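Local atomic coordinates of L-hydantoinase (Arthrobacter aurescens, PDB entry 1GKR), a protein that hydrolyses the cyclic amide ring of hydantoins, preferring aryl- over alkyl-substituted ones, with two zinc ions per subunit. Residues P98-L103 with L107-Q112. Sequence-based numbering, arbitrary orientation.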
# COMPACT_ATOMS: atom_id res chain seq x y z
N PRO A 98 19.22 -41.89 -4.15
CA PRO A 98 17.77 -41.69 -4.14
C PRO A 98 17.38 -40.38 -3.45
O PRO A 98 18.11 -39.87 -2.60
CB PRO A 98 17.26 -42.91 -3.39
CG PRO A 98 18.35 -43.15 -2.40
CD PRO A 98 19.60 -42.98 -3.23
N PRO A 99 16.22 -39.82 -3.80
CA PRO A 99 15.71 -38.57 -3.24
C PRO A 99 15.48 -38.72 -1.75
O PRO A 99 14.95 -39.74 -1.33
CB PRO A 99 14.40 -38.36 -3.97
CG PRO A 99 14.59 -39.10 -5.24
CD PRO A 99 15.27 -40.35 -4.79
N THR A 100 15.84 -37.72 -0.97
CA THR A 100 15.62 -37.81 0.47
C THR A 100 14.16 -37.44 0.75
O THR A 100 13.87 -36.44 1.39
CB THR A 100 16.55 -36.88 1.24
OG1 THR A 100 17.88 -36.97 0.72
CG2 THR A 100 16.57 -37.27 2.71
N THR A 101 13.24 -38.27 0.25
CA THR A 101 11.81 -38.04 0.42
C THR A 101 11.13 -39.14 1.21
O THR A 101 9.90 -39.24 1.24
CB THR A 101 11.12 -37.98 -0.93
OG1 THR A 101 11.52 -39.13 -1.68
CG2 THR A 101 11.51 -36.72 -1.68
N THR A 102 11.94 -39.95 1.89
CA THR A 102 11.46 -41.07 2.68
C THR A 102 12.20 -41.22 3.99
O THR A 102 13.37 -40.87 4.08
CB THR A 102 11.67 -42.35 1.92
OG1 THR A 102 10.71 -42.42 0.87
CG2 THR A 102 11.55 -43.55 2.84
N LEU A 103 11.53 -41.77 4.99
CA LEU A 103 12.19 -41.96 6.28
C LEU A 103 13.45 -42.80 6.08
O LEU A 103 14.50 -42.50 6.67
CB LEU A 103 11.26 -42.66 7.27
CG LEU A 103 11.95 -42.92 8.62
CD1 LEU A 103 12.53 -41.64 9.20
CD2 LEU A 103 10.95 -43.51 9.58
N LEU A 107 17.22 -41.74 6.90
CA LEU A 107 18.07 -42.45 7.87
C LEU A 107 19.39 -42.90 7.24
O LEU A 107 20.43 -42.90 7.90
CB LEU A 107 17.35 -43.68 8.43
CG LEU A 107 16.56 -43.58 9.73
CD1 LEU A 107 16.80 -42.25 10.42
CD2 LEU A 107 15.11 -43.75 9.41
N GLU A 108 19.33 -43.29 5.97
CA GLU A 108 20.52 -43.74 5.29
C GLU A 108 21.48 -42.59 5.03
O GLU A 108 22.68 -42.72 5.25
CB GLU A 108 20.15 -44.43 3.96
CG GLU A 108 21.30 -45.17 3.28
CD GLU A 108 22.03 -46.15 4.20
OE1 GLU A 108 21.35 -46.82 5.03
OE2 GLU A 108 23.27 -46.27 4.10
N LYS A 109 20.94 -41.45 4.59
CA LYS A 109 21.78 -40.28 4.31
C LYS A 109 22.44 -39.79 5.60
O LYS A 109 23.59 -39.38 5.60
CB LYS A 109 20.97 -39.15 3.68
CG LYS A 109 21.84 -37.99 3.22
CD LYS A 109 21.05 -36.76 2.76
CE LYS A 109 20.72 -36.83 1.29
NZ LYS A 109 20.67 -35.46 0.70
N LYS A 110 21.71 -39.86 6.71
CA LYS A 110 22.23 -39.43 7.99
C LYS A 110 23.41 -40.28 8.43
O LYS A 110 24.41 -39.77 8.96
CB LYS A 110 21.12 -39.51 9.03
CG LYS A 110 21.56 -39.31 10.46
CD LYS A 110 20.32 -39.29 11.31
CE LYS A 110 20.61 -39.57 12.77
NZ LYS A 110 19.30 -39.67 13.48
N LYS A 111 23.28 -41.58 8.20
CA LYS A 111 24.31 -42.54 8.56
C LYS A 111 25.56 -42.24 7.75
O LYS A 111 26.65 -42.08 8.30
CB LYS A 111 23.80 -43.94 8.25
CG LYS A 111 24.70 -45.08 8.66
CD LYS A 111 23.98 -46.39 8.33
CE LYS A 111 24.93 -47.56 8.12
NZ LYS A 111 24.20 -48.73 7.54
N GLN A 112 25.39 -42.13 6.45
CA GLN A 112 26.49 -41.83 5.54
C GLN A 112 27.16 -40.50 5.86
O GLN A 112 28.37 -40.44 6.08
CB GLN A 112 25.96 -41.79 4.11
CG GLN A 112 25.46 -43.12 3.63
CD GLN A 112 26.53 -43.89 2.93
OE1 GLN A 112 27.63 -44.09 3.48
NE2 GLN A 112 26.25 -44.33 1.71
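Leu103 and Leu107 meet across the first turn of helix 103-116, where the loop following strand 87-92 of the metal-dependent hydrolase (TIM-barrel) domain enters the helix. Leu107 N donates to Leu103 O at 2.8 Å; the four-residue spacing makes this an i to i+4 helical bond, and the N-H...O angle of 167° makes it nearly straight. Beside this bond the two leucine side chains run obliquely past each other. With Leu103 CG anti to the backbone N (chi1 178°), its CD1 methyl is directed at Leu107 CD2; Leu103 also touches Lys137 of helix 132-140. Farther along, Lys109 reaches back from the helix to the loop, crossing the Thr100 side chain at about a right angle. Its chain leaves the backbone extended, then bends at chi3 (-89°), bringing CE to Thr100 OG1, and again at chi4, which sets NZ. The NZ to Thr100 OG1 separation is 3.2 Å, but the angle is too poor for a hydrogen bond. Thr100, the centre of an inverse gamma turn, is buried like Lys109, and Glu92 offers the ammonium group a long, weak ion pair. An alanine in place of Lys109 would probably open a gap beside the buried Thr100 side chain and take from Glu92 its weak, distant positive partner. The lysine side chain lies about 12 Å from a zinc ion, outside the metal's first shell. Thus the hydrogen bond belongs to the helix's first turn, while Thr100 meets the helix by side-chain packing.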